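Long-range contacts in NIPSNAP domain protein (Burkholderia xenovorans, PDB 5K9F), which is of unknown function but belongs to the NIPSNAP family of the dimeric alpha/beta barrel clan and binds oxamic acid in a pocket: residues L42-Y48 with I60-D66; M9-R14 with F65-R71. One frame throughout, in Å; residues are numbered along the deposited sequence. Where two conformers were deposited one is given.

Interaction 1: L42-Y48 with I60-D66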
ATOM      1  N   LEU A  42      -6.689 -12.835 -28.652  1.00 18.30           N
ATOM      2  CA  LEU A  42      -5.579 -11.984 -28.238  1.00 15.37           C
ATOM      3  C   LEU A  42      -4.262 -12.375 -28.890  1.00 20.72           C
ATOM      4  O   LEU A  42      -3.402 -11.509 -29.094  1.00 20.40           O
ATOM      5  CB  LEU A  42      -5.433 -12.014 -26.716  1.00 15.16           C
ATOM      6  CG  LEU A  42      -6.632 -11.464 -25.940  1.00 15.98           C
ATOM      7  CD1 LEU A  42      -6.336 -11.376 -24.440  1.00 17.13           C
ATOM      8  CD2 LEU A  42      -7.082 -10.112 -26.474  1.00 16.92           C
ATOM      9  N   GLY A  43      -4.029 -13.650 -29.195  0.57 18.63           N
ATOM     10  CA  GLY A  43      -2.900 -13.964 -30.060  0.57 20.63           C
ATOM     11  C   GLY A  43      -1.650 -14.633 -29.504  0.57 23.73           C
ATOM     12  O   GLY A  43      -1.197 -15.635 -30.070  0.57 25.11           O
ATOM     13  N   ARG A  44      -1.052 -14.088 -28.442  1.00 19.40           N
ATOM     14  CA  ARG A  44       0.187 -14.629 -27.876  1.00 19.07           C
ATOM     15  C   ARG A  44       0.133 -14.648 -26.351  1.00 16.08           C
ATOM     16  O   ARG A  44       0.442 -13.644 -25.705  1.00 18.78           O
ATOM     17  CB  ARG A  44       1.370 -13.802 -28.368  1.00 20.18           C
ATOM     18  CG  ARG A  44       2.744 -14.332 -27.995  1.00 26.84           C
ATOM     19  CD  ARG A  44       3.809 -13.820 -28.975  1.00 49.95           C
ATOM     20  NE  ARG A  44       3.850 -12.357 -29.062  1.00 62.15           N
ATOM     21  CZ  ARG A  44       3.460 -11.650 -30.121  1.00 60.36           C
ATOM     22  NH1 ARG A  44       3.533 -10.325 -30.101  1.00 52.73           N
ATOM     23  NH2 ARG A  44       3.002 -12.263 -31.201  1.00 59.03           N
ATOM     24  N   LEU A  45      -0.227 -15.804 -25.782  1.00 17.32           N
ATOM     25  CA  LEU A  45      -0.132 -15.999 -24.333  1.00 14.42           C
ATOM     26  C   LEU A  45       1.316 -16.295 -23.974  1.00 17.94           C
ATOM     27  O   LEU A  45       1.914 -17.231 -24.520  1.00 21.38           O
ATOM     28  CB  LEU A  45      -1.038 -17.145 -23.889  1.00 16.73           C
ATOM     29  CG  LEU A  45      -1.013 -17.512 -22.396  1.00 15.38           C
ATOM     30  CD1 LEU A  45      -1.485 -16.334 -21.562  1.00 15.77           C
ATOM     31  CD2 LEU A  45      -1.886 -18.733 -22.134  1.00 21.07           C
ATOM     32  N   LEU A  46       1.880 -15.499 -23.066  1.00 14.23           N
ATOM     33  CA  LEU A  46       3.264 -15.667 -22.636  1.00 14.10           C
ATOM     34  C   LEU A  46       3.394 -16.397 -21.312  1.00 19.18           C
ATOM     35  O   LEU A  46       4.465 -16.948 -21.028  1.00 22.29           O
ATOM     36  CB  LEU A  46       3.945 -14.298 -22.508  1.00 15.17           C
ATOM     37  CG  LEU A  46       4.047 -13.473 -23.792  1.00 17.19           C
ATOM     38  CD1 LEU A  46       4.524 -12.063 -23.463  1.00 17.31           C
ATOM     39  CD2 LEU A  46       4.990 -14.126 -24.776  1.00 20.18           C
ATOM     40  N   GLY A  47       2.340 -16.409 -20.504  1.00 14.79           N
ATOM     41  CA  GLY A  47       2.369 -17.067 -19.216  1.00 15.61           C
ATOM     42  C   GLY A  47       1.041 -16.916 -18.512  1.00 14.53           C
ATOM     43  O   GLY A  47       0.364 -15.887 -18.645  1.00 12.66           O
ATOM     44  N   TYR A  48       0.639 -17.942 -17.772  1.00 12.85           N
ATOM     45  CA  TYR A  48      -0.604 -17.903 -17.006  1.00 12.24           C
ATOM     46  C   TYR A  48      -0.315 -18.651 -15.712  1.00 11.59           C
ATOM     47  O   TYR A  48      -0.037 -19.854 -15.746  1.00 14.22           O
ATOM     48  CB  TYR A  48      -1.755 -18.544 -17.793  1.00 16.38           C
ATOM     49  CG  TYR A  48      -3.145 -18.026 -17.469  1.00 13.65           C
ATOM     50  CD1 TYR A  48      -3.732 -18.271 -16.241  1.00 18.32           C
ATOM     51  CD2 TYR A  48      -3.887 -17.334 -18.419  1.00 15.11           C
ATOM     52  CE1 TYR A  48      -5.017 -17.817 -15.961  1.00 24.17           C
ATOM     53  CE2 TYR A  48      -5.154 -16.869 -18.145  1.00 15.70           C
ATOM     54  CZ  TYR A  48      -5.721 -17.110 -16.917  1.00 20.01           C
ATOM     55  OH  TYR A  48      -6.994 -16.649 -16.639  1.00 19.56           O
ATOM     56  N   ILE A  60      -2.266 -14.568 -12.537  1.00 13.31           N
ATOM     57  CA  ILE A  60      -1.417 -13.587 -13.190  1.00 12.60           C
ATOM     58  C   ILE A  60      -1.202 -14.044 -14.620  1.00 11.92           C
ATOM     59  O   ILE A  60      -0.794 -15.190 -14.849  1.00 13.63           O
ATOM     60  CB  ILE A  60      -0.079 -13.445 -12.447  1.00 11.87           C
ATOM     61  CG1 ILE A  60      -0.332 -12.899 -11.036  1.00 13.24           C
ATOM     62  CG2 ILE A  60       0.864 -12.537 -13.199  1.00 14.66           C
ATOM     63  CD1 ILE A  60       0.906 -12.988 -10.167  1.00 21.59           C
ATOM     64  N   GLN A  61      -1.494 -13.165 -15.585  1.00 11.68           N
ATOM     65  CA  GLN A  61      -1.336 -13.549 -16.979  1.00 13.68           C
ATOM     66  C   GLN A  61      -0.503 -12.522 -17.727  1.00 14.34           C
ATOM     67  O   GLN A  61      -0.601 -11.322 -17.479  1.00 14.62           O
ATOM     68  CB  GLN A  61      -2.693 -13.739 -17.677  1.00 17.63           C
ATOM     69  CG  GLN A  61      -3.670 -12.620 -17.512  1.00 23.19           C
ATOM     70  CD  GLN A  61      -5.077 -13.052 -17.852  1.00 18.21           C
ATOM     71  OE1 GLN A  61      -5.493 -12.979 -19.002  1.00 24.09           O
ATOM     72  NE2 GLN A  61      -5.816 -13.519 -16.848  1.00 22.18           N
ATOM     73  N   LEU A  62       0.333 -13.006 -18.637  1.00 11.26           N
ATOM     74  CA  LEU A  62       1.127 -12.142 -19.494  0.64 11.83           C
ATOM     75  C   LEU A  62       0.751 -12.408 -20.941  1.00 13.99           C
ATOM     76  O   LEU A  62       0.716 -13.560 -21.377  1.00 13.73           O
ATOM     77  CB  LEU A  62       2.629 -12.359 -19.288  0.64 14.06           C
ATOM     78  CG  LEU A  62       3.160 -11.763 -17.979  0.64 13.19           C
ATOM     79  CD1 LEU A  62       2.977 -12.726 -16.820  0.64 17.47           C
ATOM     80  CD2 LEU A  62       4.618 -11.367 -18.137  0.64 15.87           C
ATOM     81  N   TRP A  63       0.467 -11.332 -21.670  1.00 11.94           N
ATOM     82  CA  TRP A  63       0.095 -11.384 -23.083  1.00 11.36           C
ATOM     83  C   TRP A  63       1.014 -10.478 -23.884  1.00 13.29           C
ATOM     84  O   TRP A  63       1.357  -9.382 -23.434  1.00 15.75           O
ATOM     85  CB  TRP A  63      -1.356 -10.918 -23.292  1.00 14.72           C
ATOM     86  CG  TRP A  63      -2.377 -11.787 -22.636  1.00 14.50           C
ATOM     87  CD1 TRP A  63      -2.894 -11.640 -21.382  1.00 16.88           C
ATOM     88  CD2 TRP A  63      -3.000 -12.946 -23.198  1.00 15.28           C
ATOM     89  NE1 TRP A  63      -3.815 -12.641 -21.132  1.00 18.54           N
ATOM     90  CE2 TRP A  63      -3.885 -13.457 -22.228  1.00 15.75           C
ATOM     91  CE3 TRP A  63      -2.884 -13.612 -24.427  1.00 17.89           C
ATOM     92  CZ2 TRP A  63      -4.664 -14.593 -22.456  1.00 20.30           C
ATOM     93  CZ3 TRP A  63      -3.658 -14.732 -24.651  1.00 20.99           C
ATOM     94  CH2 TRP A  63      -4.529 -15.216 -23.664  1.00 23.76           C
ATOM     95  N   GLY A  64       1.408 -10.931 -25.074  1.00 14.15           N
ATOM     96  CA  GLY A  64       2.255 -10.154 -25.963  1.00 14.71           C
ATOM     97  C   GLY A  64       1.465  -9.632 -27.156  1.00 16.92           C
ATOM     98  O   GLY A  64       0.730 -10.383 -27.799  1.00 20.29           O
ATOM     99  N   PHE A  65       1.648  -8.341 -27.450  1.00 15.47           N
ATOM    100  CA  PHE A  65       0.949  -7.684 -28.551  1.00 14.59           C
ATOM    101  C   PHE A  65       1.934  -6.977 -29.468  1.00 16.10           C
ATOM    102  O   PHE A  65       2.961  -6.460 -29.020  1.00 18.34           O
ATOM    103  CB  PHE A  65      -0.070  -6.672 -28.029  1.00 15.17           C
ATOM    104  CG  PHE A  65      -1.153  -7.286 -27.200  1.00 14.44           C
ATOM    105  CD1 PHE A  65      -2.227  -7.918 -27.803  1.00 18.08           C
ATOM    106  CD2 PHE A  65      -1.113  -7.209 -25.812  1.00 14.41           C
ATOM    107  CE1 PHE A  65      -3.250  -8.480 -27.039  1.00 15.43           C
ATOM    108  CE2 PHE A  65      -2.119  -7.780 -25.041  1.00 17.06           C
ATOM    109  CZ  PHE A  65      -3.191  -8.408 -25.651  1.00 14.75           C
ATOM    110  N   ASP A  66       1.604  -6.956 -30.767  1.00 16.95           N
ATOM    111  CA  ASP A  66       2.437  -6.240 -31.728  1.00 19.77           C
ATOM    112  C   ASP A  66       2.487  -4.751 -31.420  1.00 22.85           C
ATOM    113  O   ASP A  66       3.503  -4.094 -31.677  1.00 24.15           O
ATOM    114  CB  ASP A  66       1.912  -6.447 -33.149  1.00 22.52           C
ATOM    115  CG  ASP A  66       1.992  -7.886 -33.603  1.00 37.11           C
ATOM    116  OD1 ASP A  66       2.802  -8.649 -33.037  1.00 35.14           O
ATOM    117  OD2 ASP A  66       1.246  -8.249 -34.545  1.00 39.75           O
TER
HETATM  118  O   HOH W   1      -0.938 -10.868 -29.948  1.00 23.79           O
HETATM  119  O   HOH W   2      -1.707 -11.714 -26.883  1.00 24.29           O
HETATM  120  O   HOH W   3      -8.267 -14.839 -18.343  1.00 18.75           O

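Interaction 2: M9-R14 with F65-R71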
ATOM      1  N   MET A   9       7.666  -5.544 -29.177  1.00 35.07           N
ATOM      2  CA  MET A   9       6.490  -6.159 -28.576  1.00 24.35           C
ATOM      3  C   MET A   9       6.038  -5.371 -27.331  1.00 28.96           C
ATOM      4  O   MET A   9       6.845  -4.843 -26.572  1.00 33.09           O
ATOM      5  CB  MET A   9       6.771  -7.629 -28.216  1.00 33.84           C
ATOM      6  CG  MET A   9       5.574  -8.370 -27.601  1.00 39.18           C
ATOM      7  SD  MET A   9       5.741 -10.171 -27.396  1.00 43.62           S
ATOM      8  CE  MET A   9       6.926 -10.308 -26.050  1.00 32.26           C
ATOM      9  N   LEU A  10       4.732  -5.261 -27.161  1.00 18.40           N
ATOM     10  CA  LEU A  10       4.138  -4.687 -25.963  1.00 16.99           C
ATOM     11  C   LEU A  10       3.608  -5.827 -25.105  1.00 18.65           C
ATOM     12  O   LEU A  10       2.827  -6.651 -25.588  1.00 19.03           O
ATOM     13  CB  LEU A  10       2.999  -3.745 -26.350  1.00 20.62           C
ATOM     14  CG  LEU A  10       2.195  -3.108 -25.230  1.00 26.18           C
ATOM     15  CD1 LEU A  10       3.050  -2.085 -24.523  1.00 26.03           C
ATOM     16  CD2 LEU A  10       0.926  -2.482 -25.804  1.00 26.55           C
ATOM     17  N   VAL A  11       4.011  -5.876 -23.837  1.00 15.10           N
ATOM     18  CA  VAL A  11       3.619  -6.965 -22.950  1.00 14.19           C
ATOM     19  C   VAL A  11       2.659  -6.440 -21.894  1.00 16.66           C
ATOM     20  O   VAL A  11       2.912  -5.405 -21.264  1.00 16.78           O
ATOM     21  CB  VAL A  11       4.853  -7.631 -22.316  1.00 14.54           C
ATOM     22  CG1 VAL A  11       4.431  -8.647 -21.298  1.00 18.24           C
ATOM     23  CG2 VAL A  11       5.688  -8.309 -23.402  1.00 17.26           C
ATOM     24  N   GLU A  12       1.545  -7.137 -21.712  1.00 12.33           N
ATOM     25  CA  GLU A  12       0.593  -6.786 -20.668  1.00 11.58           C
ATOM     26  C   GLU A  12       0.632  -7.834 -19.566  1.00 17.24           C
ATOM     27  O   GLU A  12       0.548  -9.035 -19.850  1.00 13.51           O
ATOM     28  CB  GLU A  12      -0.825  -6.679 -21.232  1.00 13.06           C
ATOM     29  CG  GLU A  12      -1.833  -6.374 -20.128  1.00 13.17           C
ATOM     30  CD  GLU A  12      -3.270  -6.287 -20.634  1.00 16.58           C
ATOM     31  OE1 GLU A  12      -3.511  -6.660 -21.800  1.00 17.12           O
ATOM     32  OE2 GLU A  12      -4.156  -5.856 -19.854  1.00 16.99           O
ATOM     33  N   GLN A  13       0.769  -7.389 -18.309  1.00 10.58           N
ATOM     34  CA  GLN A  13       0.697  -8.300 -17.165  1.00 10.91           C
ATOM     35  C   GLN A  13      -0.564  -7.961 -16.385  1.00 13.35           C
ATOM     36  O   GLN A  13      -0.664  -6.876 -15.801  1.00 13.16           O
ATOM     37  CB  GLN A  13       1.931  -8.218 -16.259  1.00 11.58           C
ATOM     38  CG  GLN A  13       1.801  -9.226 -15.102  1.00 13.96           C
ATOM     39  CD  GLN A  13       3.075  -9.434 -14.304  1.00 23.36           C
ATOM     40  OE1 GLN A  13       3.250 -10.473 -13.675  1.00 35.85           O
ATOM     41  NE2 GLN A  13       3.946  -8.441 -14.295  1.00 26.50           N
ATOM     42  N   ARG A  14      -1.520  -8.889 -16.366  1.00 10.35           N
ATOM     43  CA  ARG A  14      -2.795  -8.690 -15.686  1.00 10.59           C
ATOM     44  C   ARG A  14      -2.829  -9.534 -14.426  1.00 11.98           C
ATOM     45  O   ARG A  14      -2.362 -10.676 -14.421  1.00 14.22           O
ATOM     46  CB  ARG A  14      -3.978  -9.097 -16.562  1.00 15.50           C
ATOM     47  CG  ARG A  14      -4.152  -8.282 -17.781  1.00 18.52           C
ATOM     48  CD  ARG A  14      -5.245  -8.870 -18.649  1.00 21.19           C
ATOM     49  NE  ARG A  14      -6.604  -8.672 -18.148  1.00 18.69           N
ATOM     50  CZ  ARG A  14      -7.296  -7.534 -18.266  1.00 19.09           C
ATOM     51  NH1 ARG A  14      -6.754  -6.456 -18.832  1.00 17.11           N
ATOM     52  NH2 ARG A  14      -8.533  -7.472 -17.824  1.00 18.91           N
ATOM     53  N   PHE A  65       1.648  -8.341 -27.450  1.00 15.47           N
ATOM     54  CA  PHE A  65       0.949  -7.684 -28.551  1.00 14.59           C
ATOM     55  C   PHE A  65       1.934  -6.977 -29.468  1.00 16.10           C
ATOM     56  O   PHE A  65       2.961  -6.460 -29.020  1.00 18.34           O
ATOM     57  CB  PHE A  65      -0.070  -6.672 -28.029  1.00 15.17           C
ATOM     58  CG  PHE A  65      -1.153  -7.286 -27.200  1.00 14.44           C
ATOM     59  CD1 PHE A  65      -2.227  -7.918 -27.803  1.00 18.08           C
ATOM     60  CD2 PHE A  65      -1.113  -7.209 -25.812  1.00 14.41           C
ATOM     61  CE1 PHE A  65      -3.250  -8.480 -27.039  1.00 15.43           C
ATOM     62  CE2 PHE A  65      -2.119  -7.780 -25.041  1.00 17.06           C
ATOM     63  CZ  PHE A  65      -3.191  -8.408 -25.651  1.00 14.75           C
ATOM     64  N   ASP A  66       1.604  -6.956 -30.767  1.00 16.95           N
ATOM     65  CA  ASP A  66       2.437  -6.240 -31.728  1.00 19.77           C
ATOM     66  C   ASP A  66       2.487  -4.751 -31.420  1.00 22.85           C
ATOM     67  O   ASP A  66       3.503  -4.094 -31.677  1.00 24.15           O
ATOM     68  CB  ASP A  66       1.912  -6.447 -33.149  1.00 22.52           C
ATOM     69  CG  ASP A  66       1.992  -7.886 -33.603  1.00 37.11           C
ATOM     70  OD1 ASP A  66       2.802  -8.649 -33.037  1.00 35.14           O
ATOM     71  OD2 ASP A  66       1.246  -8.249 -34.545  1.00 39.75           O
ATOM     72  N   SER A  67       1.402  -4.203 -30.885  1.00 19.07           N
ATOM     73  CA  SER A  67       1.296  -2.776 -30.626  1.00 18.86           C
ATOM     74  C   SER A  67       0.109  -2.544 -29.709  1.00 18.79           C
ATOM     75  O   SER A  67      -0.752  -3.412 -29.544  1.00 17.91           O
ATOM     76  CB  SER A  67       1.114  -1.978 -31.919  1.00 24.45           C
ATOM     77  OG  SER A  67      -0.123  -2.296 -32.535  1.00 22.10           O
ATOM     78  N   PHE A  68       0.060  -1.344 -29.130  1.00 18.96           N
ATOM     79  CA  PHE A  68      -1.114  -0.964 -28.352  1.00 19.14           C
ATOM     80  C   PHE A  68      -2.363  -0.938 -29.230  1.00 17.98           C
ATOM     81  O   PHE A  68      -3.437  -1.391 -28.810  1.00 17.50           O
ATOM     82  CB  PHE A  68      -0.868   0.396 -27.697  1.00 18.17           C
ATOM     83  CG  PHE A  68      -1.917   0.813 -26.707  1.00 16.73           C
ATOM     84  CD1 PHE A  68      -1.741   0.569 -25.364  1.00 15.77           C
ATOM     85  CD2 PHE A  68      -3.061   1.492 -27.121  1.00 16.57           C
ATOM     86  CE1 PHE A  68      -2.691   0.972 -24.436  1.00 20.26           C
ATOM     87  CE2 PHE A  68      -4.011   1.897 -26.200  1.00 16.90           C
ATOM     88  CZ  PHE A  68      -3.831   1.639 -24.863  1.00 16.74           C
ATOM     89  N   GLU A  69      -2.233  -0.424 -30.462  1.00 17.62           N
ATOM     90  CA  GLU A  69      -3.365  -0.395 -31.384  1.00 20.81           C
ATOM     91  C   GLU A  69      -3.914  -1.795 -31.621  1.00 18.31           C
ATOM     92  O   GLU A  69      -5.135  -1.997 -31.643  1.00 19.07           O
ATOM     93  CB  GLU A  69      -2.946   0.243 -32.711  1.00 25.94           C
ATOM     94  N   ASP A  70      -3.030  -2.777 -31.801  1.00 18.61           N
ATOM     95  CA  ASP A  70      -3.518  -4.133 -32.030  1.00 21.69           C
ATOM     96  C   ASP A  70      -4.122  -4.731 -30.764  1.00 16.89           C
ATOM     97  O   ASP A  70      -5.095  -5.488 -30.839  1.00 17.37           O
ATOM     98  CB  ASP A  70      -2.406  -5.029 -32.557  1.00 21.54           C
ATOM     99  CG  ASP A  70      -2.944  -6.170 -33.407  1.00 26.93           C
ATOM    100  OD1 ASP A  70      -3.808  -5.914 -34.280  1.00 30.86           O
ATOM    101  OD2 ASP A  70      -2.514  -7.321 -33.201  1.00 27.30           O
ATOM    102  N   ARG A  71      -3.549  -4.429 -29.597  1.00 15.26           N
ATOM    103  CA  ARG A  71      -4.186  -4.840 -28.353  1.00 12.99           C
ATOM    104  C   ARG A  71      -5.607  -4.294 -28.271  1.00 15.97           C
ATOM    105  O   ARG A  71      -6.542  -5.015 -27.909  1.00 16.57           O
ATOM    106  CB  ARG A  71      -3.348  -4.376 -27.151  1.00 14.06           C
ATOM    107  CG  ARG A  71      -4.014  -4.621 -25.812  1.00 16.79           C
ATOM    108  CD  ARG A  71      -3.166  -4.064 -24.685  1.00 13.91           C
ATOM    109  NE  ARG A  71      -3.793  -4.296 -23.383  1.00 14.78           N
ATOM    110  CZ  ARG A  71      -4.654  -3.455 -22.813  1.00 17.28           C
ATOM    111  NH1 ARG A  71      -4.999  -2.328 -23.421  1.00 16.75           N
ATOM    112  NH2 ARG A  71      -5.172  -3.741 -21.629  1.00 16.33           N
TER

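Interaction 1: L42-Y48 with I60-D66
Leu42 and Leu45 enclose the indole of Trp63 between two methyl groups, where strand 45-51, outermost within the chain in the ferredoxin-like alpha/beta sheet, runs antiparallel to strand 58-65. Leu42 CD1 sits 3.9 Å from the centroid of the Trp63 six-membered ring, and Leu45 CD1 lies over the opposite face, both close to the ring normal as CH-pi contacts. The leucines reach the ring differently: Leu42 is the last helical residue of 35-42, whereas Leu45 stands on the strand with its CG anti to the backbone N (chi1 178°). Gln61 fixes the indole at its edge, since Trp63 NE1 donates to Gln61 OE1 in the ring plane and onto a carbonyl lone pair, nearly straight at 170°. The Gln61 chain runs alongside the Tyr48 ring, with CB over one ring face. A water touching Tyr48 OH accepts from Gln61 NE2; Tyr48 lies beside the bound oxamic acid and stacks on Tyr30.

Between the backbones, Leu46 and Gly47 both face Leu62, a classic beta bulge. Leu62 O takes a 2.8 Å bond from Leu46 N and a weak one from Gly47 N, while Leu62 N donates to Gly47 O. Farther along, Gly64 N binds Arg44 O at 2.9 Å. Gly43, with positive phi, makes the turn out of the helix. At the polar edge of the contact the Arg44 guanidinium lays one face over Gly64 O, and its bend at chi3 (56°) brings NH1 to Asp66 OD1 in a weak, long salt bridge of 3.5 Å.

Interaction 2: M9-R14 with F65-R71
Leu10 and Phe65 form a hydrogen-bonded antiparallel pair where strand 10-18 meets the end of strand 58-65. Leu10 N donates to Phe65 O and Phe65 N to Leu10 O, each at 2.8 Å. The pair joins the two strands; the second of them runs through a short turn into helix 68-79, a beta-alpha connection of the ferredoxin-like fold.

The closely packed part lies on the helix side of this pair. Ser67 stands at the N-cap, its OG accepting from Asp70 N, and Leu10 CD2 presses on the first turn that follows, 3.6 Å from Phe68 CA. The Phe68 ring stacks on Phe68 of a neighbouring subunit, while CB of Arg71 rests over one face of the Phe65 ring. Deeper still, Arg71, extended from CG to NE, crosses Glu12 at about a right angle and grips its carboxylate side-on: NE donates to Glu12 OE1 and NH2 to Glu12 OE2, both at 2.9 Å. Both donors come from above the carboxylate plane, the two groups being turned 65° against each other. Arg14 NH1 reaches Glu12 OE2 from the opposite face, on the syn side, and Thr100 supplies a further hydrogen bond to that oxygen.

Contact thins toward Met9, the first modelled residue. Exposed Met9 meets the other segment chiefly through CG, 3.5 Å from Phe65 O, and its chain then turns off toward Arg44 and Leu46. On this looser side Asp66 and Ser67 direct their CB atoms away from strand 10-18.

Arg71, Arg14 and Thr100 together hold the buried Glu12 carboxylate in position, with OE2 taking three donors, and so link strand 10-18, strand 95-105 and helix 68-79 in one polar network.

The centres of interactions 1 and 2 are about 8 Å apart. Along the chain 9-14 comes first, then 42-48, 60-66 and 65-71, so interaction 1 lies between the two halves of interaction 2, overlapping the second at Phe65 and Asp66. Strand 58-65 is the common element: 45-51 flanks it in interaction 1 and 10-18 flanks it on its other side, in interaction 2, with Trp63 and Gln61 bonded through their backbones to Glu12 and Arg14. Three adjacent strands and helix 68-79 thus form one continuous unit, which also touches a second subunit, consistent with a dimeric alpha/beta barrel family.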